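Local coordinates for protein cypemycin cysteine dehydrogenase (decarboxylating) (Streptomyces sp, PDB 6JDD) that catalyses the oxidative decarboxylation of the C-terminal cysteine of the cypemycin precursor peptide, a step toward its aminovinyl-cysteine group, and carries FAD, at residues 9-15 with 38-44; 90-96 with 123-129. All blocks are in the same frame, centred on the assembly; numbering follows the deposited sequence.

Contact 1 (9-15 with 38-44); sequences AELHVHV and LVVNVSV
His12 and His14, two apart on one strand, share a face of the sheet, and their first torsions near 180° (chi1 -177° for His12) bring the two rings to Ser43, whose OG, set between its own backbone N and carbonyl carbon (chi1 61°), stands between them. These neighbouring parallel strands, 10-15 and 39-44, begin and end a beta-alpha-beta unit of a Rossmann-like sheet, with helix 24-34 as the crossover. Backbone bonds run the whole length, from Val39 N to Ala9 O (3.0 Å) as far as Val15 N to Ser43 O (2.9 Å). Leu11, Val13 and Val15 share one face with Val40, Val42 and Val44; the beta-branched valines suit extended strands, and part of this apolar face packs on helix 24-34. The opposite face is mostly polar. There Asn41 ND2 gives a nearly straight bond (174°) to the anti side of Glu10 OE2, 2.9 Å away, while the aliphatic part of Glu10 runs alongside Val39. The same OE2 accepts hydrogens from Ala86 N and from a water that also bonds to Asn41 OD1, so three hydrogen bonds grip this one carboxylate oxygen. Farther along, the short serine side chain keeps its hydroxyl, able to donate and accept, close to the strand. Ser84 holds His12 at its other nitrogen. Ser43 OG meets both rings at their edges, 2.8 Å from His12 NE2 and 2.6 Å from His14 ND1.

Contact 2 (90-96 with 123-129); sequences FLVFPAT and LVIADTF. With FAD (flavin-adenine dinucleotide), chain B.
Ala126 and Ala95 meet through their backbones, Ala95 N bonding to Ala126 O at 2.9 Å from well above the carbonyl plane. This is where the parallel pairing of 90-96 with 123-129 shifts by one residue, a beta bulge made at the corner of Phe93 and the cis-bonded Pro94. Before it the register is regular: Ala126 N reaches Val92 O at 2.8 Å, and Val92 CG2 lies 4.1 Å from Leu123 CD2, its branched side chain filling a core also packed by Leu116 of helix 111-118. Small methyls suit the bend. Ala126 CB touches the edge of the Phe93 ring at CD1 (3.7 Å), and Ala95 CB rests on Ile125 CG2 (3.5 Å). Past the bulge, Thr128 N bonds almost straight (173°) to Ala95 O, which also lies at the edge of the Phe129 ring, while Thr128 OG1 bonds to Ser18. Thr96, with OG1 between its backbone N and carbonyl carbon (chi1 54°), N-caps helix 97-104 through Thr99 N and donates to FAD O1P at 2.6 Å. A valine in its place would probably leave that phosphate oxygen without this donor and the helix start uncapped. Thr128 O takes the flavin N3 hydrogen at 2.6 Å. The residues following the paired strands thus offer a donor to the anionic phosphate and a carbonyl to the imide N-H, meeting the cofactor at both its phosphate and its flavin.

Overall arrangement
From the N terminus, strand 10-15 enters the middle of the parallel sheet; the chain then passes through helix 24-34 and returns as strand 39-44, closing the loop of contact 1. Contact 2 opens only later, at 90-96, and closes through helices 97-104 and 111-118 at 123-129, so the two loops follow in series, neither enclosing nor crossing the other. They are joined edge to edge in the sheet: strands 10-15 and 90-95 are neighbours, with His14 bonding to Leu91 and Phe93 through its backbone. Four adjacent strands are thereby tied together, with 65-67 beyond contact 1 and 149-151 beyond contact 2, and residues just past strand 39-44, such as Thr45, bind FAD alongside Thr96 and Thr128.

Contact 1 (9-15 with 38-44)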
ATOM      1  N   ALA A   9      14.790 -30.915  31.328  1.00 51.44           N
ATOM      2  CA  ALA A   9      14.135 -31.451  30.105  1.00 53.34           C
ATOM      3  C   ALA A   9      13.901 -30.350  29.048  1.00 61.07           C
ATOM      4  O   ALA A   9      14.072 -30.637  27.859  1.00 61.38           O
ATOM      5  CB  ALA A   9      12.835 -32.133  30.489  1.00 43.60           C
ATOM      6  N   GLU A  10      13.619 -29.134  29.492  1.00 53.14           N
ATOM      7  CA  GLU A  10      13.298 -28.048  28.546  1.00 51.87           C
ATOM      8  C   GLU A  10      13.843 -26.721  29.063  1.00 54.65           C
ATOM      9  O   GLU A  10      13.814 -26.530  30.261  1.00 58.36           O
ATOM     10  CB  GLU A  10      11.773 -27.975  28.510  1.00 54.61           C
ATOM     11  CG  GLU A  10      11.183 -27.102  27.434  1.00 60.75           C
ATOM     12  CD  GLU A  10       9.735 -27.453  27.184  1.00 52.67           C
ATOM     13  OE1 GLU A  10       9.397 -28.602  27.366  1.00 50.65           O
ATOM     14  OE2 GLU A  10       8.968 -26.588  26.810  1.00 76.19           O
ATOM     15  N   LEU A  11      14.434 -25.906  28.191  1.00 50.51           N
ATOM     16  CA  LEU A  11      14.762 -24.518  28.578  1.00 50.30           C
ATOM     17  C   LEU A  11      14.244 -23.539  27.522  1.00 49.40           C
ATOM     18  O   LEU A  11      13.697 -23.956  26.559  1.00 46.28           O
ATOM     19  CB  LEU A  11      16.265 -24.399  28.819  1.00 44.87           C
ATOM     20  CG  LEU A  11      17.174 -24.823  27.686  1.00 48.55           C
ATOM     21  CD1 LEU A  11      17.222 -23.761  26.604  1.00 55.91           C
ATOM     22  CD2 LEU A  11      18.556 -25.072  28.251  1.00 50.52           C
ATOM     23  N   HIS A  12      14.361 -22.258  27.801  1.00 45.04           N
ATOM     24  CA  HIS A  12      13.927 -21.146  26.942  1.00 38.51           C
ATOM     25  C   HIS A  12      15.102 -20.214  26.725  1.00 42.26           C
ATOM     26  O   HIS A  12      15.787 -19.898  27.709  1.00 44.06           O
ATOM     27  CB  HIS A  12      12.799 -20.362  27.592  1.00 39.95           C
ATOM     28  CG  HIS A  12      12.308 -19.290  26.692  1.00 40.33           C
ATOM     29  ND1 HIS A  12      11.158 -19.422  25.965  1.00 44.02           N
ATOM     30  CD2 HIS A  12      12.829 -18.096  26.368  1.00 39.41           C
ATOM     31  CE1 HIS A  12      10.986 -18.338  25.247  1.00 39.22           C
ATOM     32  NE2 HIS A  12      11.999 -17.532  25.447  1.00 40.46           N
ATOM     33  N   VAL A  13      15.309 -19.817  25.476  1.00 41.43           N
ATOM     34  CA  VAL A  13      16.369 -18.862  25.083  1.00 41.12           C
ATOM     35  C   VAL A  13      15.665 -17.605  24.597  1.00 41.82           C
ATOM     36  O   VAL A  13      14.830 -17.689  23.730  1.00 42.20           O
ATOM     37  CB  VAL A  13      17.346 -19.432  24.044  1.00 41.31           C
ATOM     38  CG1 VAL A  13      18.339 -18.378  23.650  1.00 39.68           C
ATOM     39  CG2 VAL A  13      18.088 -20.656  24.554  1.00 43.54           C
ATOM     40  N   HIS A  14      15.982 -16.478  25.213  1.00 40.06           N
ATOM     41  CA  HIS A  14      15.471 -15.147  24.826  1.00 39.78           C
ATOM     42  C   HIS A  14      16.606 -14.378  24.168  1.00 37.86           C
ATOM     43  O   HIS A  14      17.648 -14.154  24.827  1.00 36.24           O
ATOM     44  CB  HIS A  14      14.890 -14.427  26.038  1.00 37.61           C
ATOM     45  CG  HIS A  14      14.340 -13.084  25.709  1.00 41.01           C
ATOM     46  ND1 HIS A  14      13.366 -12.908  24.742  1.00 42.52           N
ATOM     47  CD2 HIS A  14      14.653 -11.857  26.168  1.00 40.29           C
ATOM     48  CE1 HIS A  14      13.098 -11.621  24.640  1.00 40.63           C
ATOM     49  NE2 HIS A  14      13.896 -10.950  25.482  1.00 37.27           N
ATOM     50  N   VAL A  15      16.427 -14.078  22.888  1.00 33.23           N
ATOM     51  CA  VAL A  15      17.488 -13.498  22.018  1.00 35.71           C
ATOM     52  C   VAL A  15      17.194 -12.016  21.838  1.00 35.75           C
ATOM     53  O   VAL A  15      16.068 -11.691  21.420  1.00 36.73           O
ATOM     54  CB  VAL A  15      17.539 -14.216  20.661  1.00 36.08           C
ATOM     55  CG1 VAL A  15      18.727 -13.747  19.811  1.00 34.45           C
ATOM     56  CG2 VAL A  15      17.530 -15.730  20.838  1.00 33.15           C
ATOM     57  N   LEU A  38      16.917 -32.562  24.776  1.00 55.16           N
ATOM     58  CA  LEU A  38      16.516 -31.252  25.340  1.00 53.41           C
ATOM     59  C   LEU A  38      15.503 -30.570  24.424  1.00 49.12           C
ATOM     60  O   LEU A  38      15.772 -30.486  23.245  1.00 51.40           O
ATOM     61  CB  LEU A  38      17.765 -30.390  25.489  1.00 53.22           C
ATOM     62  CG  LEU A  38      17.564 -29.034  26.160  1.00 54.51           C
ATOM     63  CD1 LEU A  38      16.871 -29.164  27.505  1.00 52.40           C
ATOM     64  CD2 LEU A  38      18.905 -28.359  26.329  1.00 58.71           C
ATOM     65  N   VAL A  39      14.382 -30.108  24.964  1.00 49.25           N
ATOM     66  CA  VAL A  39      13.441 -29.216  24.231  1.00 54.45           C
ATOM     67  C   VAL A  39      13.876 -27.757  24.427  1.00 55.48           C
ATOM     68  O   VAL A  39      13.928 -27.304  25.573  1.00 50.42           O
ATOM     69  CB  VAL A  39      11.985 -29.447  24.671  1.00 51.93           C
ATOM     70  CG1 VAL A  39      11.026 -28.432  24.067  1.00 53.58           C
ATOM     71  CG2 VAL A  39      11.533 -30.834  24.319  1.00 42.83           C
ATOM     72  N   VAL A  40      14.152 -27.049  23.335  1.00 51.74           N
ATOM     73  CA  VAL A  40      14.658 -25.654  23.347  1.00 43.38           C
ATOM     74  C   VAL A  40      13.565 -24.763  22.764  1.00 46.28           C
ATOM     75  O   VAL A  40      13.261 -24.882  21.581  1.00 43.37           O
ATOM     76  CB  VAL A  40      15.962 -25.550  22.548  1.00 41.01           C
ATOM     77  CG1 VAL A  40      16.531 -24.139  22.515  1.00 44.18           C
ATOM     78  CG2 VAL A  40      16.998 -26.503  23.056  1.00 47.58           C
ATOM     79  N   ASN A  41      12.989 -23.914  23.592  1.00 48.46           N
ATOM     80  CA  ASN A  41      12.078 -22.825  23.168  1.00 46.65           C
ATOM     81  C   ASN A  41      12.893 -21.553  22.936  1.00 44.70           C
ATOM     82  O   ASN A  41      13.919 -21.370  23.579  1.00 44.34           O
ATOM     83  CB  ASN A  41      10.968 -22.580  24.189  1.00 46.75           C
ATOM     84  CG  ASN A  41      10.253 -23.852  24.577  1.00 48.78           C
ATOM     85  OD1 ASN A  41       9.511 -24.432  23.788  1.00 47.90           O
ATOM     86  ND2 ASN A  41      10.462 -24.279  25.809  1.00 46.14           N
ATOM     87  N   VAL A  42      12.442 -20.709  22.026  1.00 41.06           N
ATOM     88  CA  VAL A  42      13.186 -19.478  21.668  1.00 40.78           C
ATOM     89  C   VAL A  42      12.210 -18.327  21.445  1.00 42.00           C
ATOM     90  O   VAL A  42      11.202 -18.495  20.735  1.00 43.67           O
ATOM     91  CB  VAL A  42      14.066 -19.696  20.428  1.00 39.79           C
ATOM     92  CG1 VAL A  42      14.919 -18.473  20.156  1.00 42.09           C
ATOM     93  CG2 VAL A  42      14.949 -20.922  20.552  1.00 36.92           C
ATOM     94  N   SER A  43      12.514 -17.203  22.063  1.00 40.70           N
ATOM     95  CA  SER A  43      11.834 -15.904  21.828  1.00 42.39           C
ATOM     96  C   SER A  43      12.861 -14.947  21.216  1.00 36.12           C
ATOM     97  O   SER A  43      14.037 -15.038  21.529  1.00 37.04           O
ATOM     98  CB  SER A  43      11.182 -15.349  23.087  1.00 41.30           C
ATOM     99  OG  SER A  43      12.120 -15.103  24.127  1.00 38.39           O
ATOM    100  N   VAL A  44      12.430 -14.089  20.325  1.00 36.56           N
ATOM    101  CA  VAL A  44      13.368 -13.206  19.595  1.00 36.93           C
ATOM    102  C   VAL A  44      12.760 -11.807  19.572  1.00 36.22           C
ATOM    103  O   VAL A  44      11.637 -11.655  19.148  1.00 41.27           O
ATOM    104  CB  VAL A  44      13.598 -13.730  18.166  1.00 36.46           C
ATOM    105  CG1 VAL A  44      14.577 -12.864  17.421  1.00 32.49           C
ATOM    106  CG2 VAL A  44      14.054 -15.167  18.137  1.00 39.65           C
TER
HETATM  107  O   HOH W   1       7.785 -26.202  24.626  1.00 49.23           O

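Contact 2 (90-96 with 123-129)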
ATOM      1  N   PHE A  90      15.796 -20.036  31.980  1.00 43.34           N
ATOM      2  CA  PHE A  90      15.634 -18.949  30.989  1.00 43.01           C
ATOM      3  C   PHE A  90      16.992 -18.300  30.775  1.00 42.24           C
ATOM      4  O   PHE A  90      17.589 -17.856  31.735  1.00 46.53           O
ATOM      5  CB  PHE A  90      14.617 -17.923  31.472  1.00 39.20           C
ATOM      6  CG  PHE A  90      13.221 -18.458  31.556  1.00 41.99           C
ATOM      7  CD1 PHE A  90      12.822 -19.231  32.625  1.00 44.52           C
ATOM      8  CD2 PHE A  90      12.324 -18.223  30.536  1.00 43.21           C
ATOM      9  CE1 PHE A  90      11.535 -19.735  32.689  1.00 44.63           C
ATOM     10  CE2 PHE A  90      11.028 -18.708  30.614  1.00 43.17           C
ATOM     11  CZ  PHE A  90      10.638 -19.468  31.687  1.00 40.98           C
ATOM     12  N   LEU A  91      17.488 -18.354  29.550  1.00 43.96           N
ATOM     13  CA  LEU A  91      18.814 -17.799  29.203  1.00 42.72           C
ATOM     14  C   LEU A  91      18.552 -16.606  28.295  1.00 44.13           C
ATOM     15  O   LEU A  91      17.941 -16.799  27.264  1.00 48.90           O
ATOM     16  CB  LEU A  91      19.701 -18.849  28.519  1.00 39.35           C
ATOM     17  CG  LEU A  91      19.703 -20.231  29.165  1.00 47.14           C
ATOM     18  CD1 LEU A  91      20.436 -21.244  28.293  1.00 54.57           C
ATOM     19  CD2 LEU A  91      20.330 -20.192  30.556  1.00 48.42           C
ATOM     20  N   VAL A  92      18.991 -15.423  28.690  1.00 39.19           N
ATOM     21  CA  VAL A  92      18.964 -14.220  27.823  1.00 37.86           C
ATOM     22  C   VAL A  92      20.304 -14.148  27.082  1.00 41.16           C
ATOM     23  O   VAL A  92      21.307 -13.822  27.679  1.00 41.42           O
ATOM     24  CB  VAL A  92      18.635 -12.965  28.643  1.00 38.68           C
ATOM     25  CG1 VAL A  92      18.392 -11.764  27.746  1.00 39.40           C
ATOM     26  CG2 VAL A  92      17.423 -13.200  29.538  1.00 35.39           C
ATOM     27  N   PHE A  93      20.284 -14.506  25.808  1.00 44.38           N
ATOM     28  CA  PHE A  93      21.473 -14.939  25.041  1.00 43.52           C
ATOM     29  C   PHE A  93      21.345 -14.442  23.614  1.00 44.27           C
ATOM     30  O   PHE A  93      20.540 -14.982  22.865  1.00 47.40           O
ATOM     31  CB  PHE A  93      21.574 -16.465  25.064  1.00 41.79           C
ATOM     32  CG  PHE A  93      22.814 -17.009  24.408  1.00 44.31           C
ATOM     33  CD1 PHE A  93      24.061 -16.780  24.961  1.00 46.15           C
ATOM     34  CD2 PHE A  93      22.731 -17.737  23.241  1.00 47.28           C
ATOM     35  CE1 PHE A  93      25.208 -17.261  24.358  1.00 54.57           C
ATOM     36  CE2 PHE A  93      23.881 -18.221  22.643  1.00 50.20           C
ATOM     37  CZ  PHE A  93      25.120 -17.984  23.197  1.00 52.42           C
ATOM     38  N   PRO A  94      21.997 -13.332  23.220  1.00 38.85           N
ATOM     39  CA  PRO A  94      22.613 -12.392  24.149  1.00 40.01           C
ATOM     40  C   PRO A  94      21.637 -11.421  24.823  1.00 43.26           C
ATOM     41  O   PRO A  94      20.479 -11.371  24.443  1.00 35.89           O
ATOM     42  CB  PRO A  94      23.491 -11.579  23.210  1.00 40.44           C
ATOM     43  CG  PRO A  94      22.653 -11.468  21.977  1.00 41.59           C
ATOM     44  CD  PRO A  94      22.043 -12.847  21.844  1.00 43.19           C
ATOM     45  N   ALA A  95      22.142 -10.669  25.810  1.00 46.03           N
ATOM     46  CA  ALA A  95      21.349  -9.681  26.567  1.00 39.38           C
ATOM     47  C   ALA A  95      21.932  -8.315  26.332  1.00 36.25           C
ATOM     48  O   ALA A  95      23.027  -8.086  26.725  1.00 39.73           O
ATOM     49  CB  ALA A  95      21.353 -10.001  28.005  1.00 42.88           C
ATOM     50  N   THR A  96      21.160  -7.462  25.694  1.00 38.76           N
ATOM     51  CA  THR A  96      21.516  -6.035  25.520  1.00 40.72           C
ATOM     52  C   THR A  96      21.482  -5.321  26.891  1.00 41.96           C
ATOM     53  O   THR A  96      20.748  -5.733  27.814  1.00 34.91           O
ATOM     54  CB  THR A  96      20.605  -5.355  24.487  1.00 40.50           C
ATOM     55  OG1 THR A  96      19.249  -5.578  24.892  1.00 38.24           O
ATOM     56  CG2 THR A  96      20.833  -5.893  23.086  1.00 41.89           C
ATOM     57  N   LEU A 123      17.208 -17.756  35.975  1.00 52.47           N
ATOM     58  CA  LEU A 123      17.263 -16.773  34.874  1.00 40.34           C
ATOM     59  C   LEU A 123      18.705 -16.351  34.732  1.00 40.47           C
ATOM     60  O   LEU A 123      19.188 -15.701  35.621  1.00 45.79           O
ATOM     61  CB  LEU A 123      16.413 -15.560  35.257  1.00 41.30           C
ATOM     62  CG  LEU A 123      15.940 -14.684  34.101  1.00 36.99           C
ATOM     63  CD1 LEU A 123      14.803 -13.814  34.536  1.00 38.76           C
ATOM     64  CD2 LEU A 123      17.060 -13.826  33.556  1.00 40.41           C
ATOM     65  N   VAL A 124      19.353 -16.715  33.644  1.00 44.24           N
ATOM     66  CA  VAL A 124      20.786 -16.396  33.413  1.00 41.61           C
ATOM     67  C   VAL A 124      20.899 -15.386  32.284  1.00 38.05           C
ATOM     68  O   VAL A 124      20.274 -15.547  31.267  1.00 41.96           O
ATOM     69  CB  VAL A 124      21.606 -17.643  33.105  1.00 44.20           C
ATOM     70  CG1 VAL A 124      23.084 -17.319  33.080  1.00 38.72           C
ATOM     71  CG2 VAL A 124      21.308 -18.745  34.103  1.00 46.30           C
ATOM     72  N   ILE A 125      21.751 -14.406  32.494  1.00 38.92           N
ATOM     73  CA  ILE A 125      21.879 -13.235  31.598  1.00 40.52           C
ATOM     74  C   ILE A 125      23.273 -13.263  30.991  1.00 45.21           C
ATOM     75  O   ILE A 125      24.275 -13.034  31.721  1.00 41.48           O
ATOM     76  CB  ILE A 125      21.601 -11.922  32.339  1.00 40.06           C
ATOM     77  CG1 ILE A 125      20.227 -11.967  32.994  1.00 38.84           C
ATOM     78  CG2 ILE A 125      21.743 -10.747  31.379  1.00 37.26           C
ATOM     79  CD1 ILE A 125      19.867 -10.734  33.764  1.00 45.83           C
ATOM     80  N   ALA A 126      23.298 -13.514  29.694  1.00 40.05           N
ATOM     81  CA  ALA A 126      24.525 -13.526  28.901  1.00 40.62           C
ATOM     82  C   ALA A 126      24.650 -12.145  28.272  1.00 43.81           C
ATOM     83  O   ALA A 126      24.423 -11.992  27.076  1.00 50.25           O
ATOM     84  CB  ALA A 126      24.466 -14.643  27.918  1.00 44.30           C
ATOM     85  N   ASP A 127      25.036 -11.183  29.107  1.00 46.80           N
ATOM     86  CA  ASP A 127      25.121  -9.753  28.745  1.00 45.19           C
ATOM     87  C   ASP A 127      26.181  -9.565  27.647  1.00 45.37           C
ATOM     88  O   ASP A 127      27.272 -10.135  27.730  1.00 46.85           O
ATOM     89  CB  ASP A 127      25.458  -8.903  29.967  1.00 47.21           C
ATOM     90  CG  ASP A 127      26.689  -9.438  30.670  1.00 53.24           C
ATOM     91  OD1 ASP A 127      26.603 -10.579  31.203  1.00 47.55           O
ATOM     92  OD2 ASP A 127      27.745  -8.735  30.622  1.00 57.61           O
ATOM     93  N   THR A 128      25.841  -8.694  26.702  1.00 51.06           N
ATOM     94  CA  THR A 128      26.731  -8.106  25.672  1.00 48.75           C
ATOM     95  C   THR A 128      26.529  -6.592  25.725  1.00 47.24           C
ATOM     96  O   THR A 128      25.801  -6.108  24.885  1.00 51.72           O
ATOM     97  CB  THR A 128      26.441  -8.706  24.279  1.00 48.67           C
ATOM     98  OG1 THR A 128      25.064  -8.552  23.926  1.00 45.05           O
ATOM     99  CG2 THR A 128      26.752 -10.181  24.201  1.00 43.55           C
ATOM    100  N   PHE A 129      27.121  -5.889  26.700  1.00 53.25           N
ATOM    101  CA  PHE A 129      27.014  -4.405  26.848  1.00 50.85           C
ATOM    102  C   PHE A 129      28.149  -3.755  26.073  1.00 46.18           C
ATOM    103  O   PHE A 129      29.286  -4.108  26.238  1.00 47.58           O
ATOM    104  CB  PHE A 129      27.091  -3.965  28.312  1.00 49.41           C
ATOM    105  CG  PHE A 129      25.964  -4.431  29.206  1.00 44.54           C
ATOM    106  CD1 PHE A 129      25.025  -5.346  28.784  1.00 43.67           C
ATOM    107  CD2 PHE A 129      25.858  -3.957  30.498  1.00 46.64           C
ATOM    108  CE1 PHE A 129      23.993  -5.749  29.619  1.00 42.36           C
ATOM    109  CE2 PHE A 129      24.815  -4.344  31.327  1.00 47.94           C
ATOM    110  CZ  PHE A 129      23.885  -5.241  30.894  1.00 44.66           C
TER
HETATM  111  PA  FAD B 201      13.428  -4.694  21.729  1.00 43.25           P
HETATM  112  O1A FAD B 201      12.174  -5.457  22.009  1.00 46.56           O
HETATM  113  O2A FAD B 201      13.915  -4.626  20.321  1.00 46.21           O
HETATM  114  O5B FAD B 201      13.287  -3.208  22.316  1.00 52.39           O
HETATM  115  C5B FAD B 201      12.772  -2.166  21.450  1.00 51.51           C
HETATM  116  C4B FAD B 201      12.190  -1.058  22.294  1.00 52.59           C
HETATM  117  O4B FAD B 201      10.860  -0.739  21.809  1.00 56.08           O
HETATM  118  C3B FAD B 201      12.024  -1.368  23.788  1.00 49.71           C
HETATM  119  O3B FAD B 201      12.276  -0.217  24.585  1.00 50.11           O
HETATM  120  C2B FAD B 201      10.558  -1.802  23.876  1.00 50.24           C
HETATM  121  O2B FAD B 201      10.010  -1.616  25.163  1.00 54.93           O
HETATM  122  C1B FAD B 201       9.919  -0.874  22.850  1.00 49.48           C
HETATM  123  N9A FAD B 201       8.682  -1.392  22.280  1.00 53.81           N
HETATM  124  C8A FAD B 201       7.755  -2.203  22.887  1.00 67.62           C
HETATM  125  N7A FAD B 201       6.746  -2.494  22.098  1.00 58.48           N
HETATM  126  C5A FAD B 201       7.029  -1.835  20.907  1.00 63.88           C
HETATM  127  C6A FAD B 201       6.345  -1.748  19.679  1.00 58.80           C
HETATM  128  N6A FAD B 201       5.186  -2.352  19.433  1.00 61.90           N
HETATM  129  N1A FAD B 201       6.914  -1.003  18.702  1.00 56.88           N
HETATM  130  C2A FAD B 201       8.082  -0.397  18.955  1.00 64.08           C
HETATM  131  N3A FAD B 201       8.814  -0.407  20.067  1.00 56.96           N
HETATM  132  C4A FAD B 201       8.221  -1.154  21.013  1.00 58.70           C
HETATM  133  N1  FAD B 201      23.057  -3.052  22.397  1.00 40.43           N
HETATM  134  C2  FAD B 201      23.671  -3.725  23.397  1.00 41.08           C
HETATM  135  O2  FAD B 201      23.276  -3.629  24.562  1.00 41.61           O
HETATM  136  N3  FAD B 201      24.742  -4.530  23.172  1.00 44.45           N
HETATM  137  C4  FAD B 201      25.265  -4.710  21.915  1.00 42.70           C
HETATM  138  O4  FAD B 201      26.230  -5.444  21.758  1.00 41.01           O
HETATM  139  C4X FAD B 201      24.653  -4.026  20.847  1.00 43.95           C
HETATM  140  N5  FAD B 201      25.139  -4.185  19.642  1.00 45.33           N
HETATM  141  C5X FAD B 201      24.526  -3.510  18.620  1.00 43.81           C
HETATM  142  C6  FAD B 201      25.034  -3.669  17.319  1.00 40.61           C
HETATM  143  C7  FAD B 201      24.470  -3.022  16.245  1.00 43.69           C
HETATM  144  C7M FAD B 201      25.040  -3.216  14.863  1.00 45.59           C
HETATM  145  C8  FAD B 201      23.352  -2.176  16.451  1.00 45.36           C
HETATM  146  C8M FAD B 201      22.716  -1.457  15.290  1.00 45.15           C
HETATM  147  C9  FAD B 201      22.844  -2.012  17.724  1.00 40.14           C
HETATM  148  C9A FAD B 201      23.415  -2.669  18.826  1.00 40.89           C
HETATM  149  N10 FAD B 201      22.927  -2.526  20.124  1.00 39.11           N
HETATM  150  C10 FAD B 201      23.525  -3.194  21.176  1.00 42.86           C
HETATM  151  C1' FAD B 201      21.766  -1.654  20.379  1.00 37.97           C
HETATM  152  C2' FAD B 201      20.482  -2.446  20.533  1.00 39.74           C
HETATM  153  O2' FAD B 201      20.150  -3.070  19.296  1.00 40.44           O
HETATM  154  C3' FAD B 201      19.327  -1.541  20.969  1.00 39.69           C
HETATM  155  O3' FAD B 201      19.560  -1.088  22.299  1.00 42.17           O
HETATM  156  C4' FAD B 201      17.956  -2.217  20.902  1.00 39.62           C
HETATM  157  O4' FAD B 201      16.945  -1.290  21.303  1.00 39.25           O
HETATM  158  C5' FAD B 201      17.877  -3.451  21.770  1.00 41.66           C
HETATM  159  O5' FAD B 201      16.505  -3.931  21.806  1.00 42.42           O
HETATM  160  P   FAD B 201      16.192  -5.361  22.461  1.00 39.13           P
HETATM  161  O1P FAD B 201      16.845  -5.419  23.802  1.00 40.26           O
HETATM  162  O2P FAD B 201      16.510  -6.420  21.457  1.00 38.57           O
HETATM  163  O3P FAD B 201      14.602  -5.278  22.653  1.00 44.87           O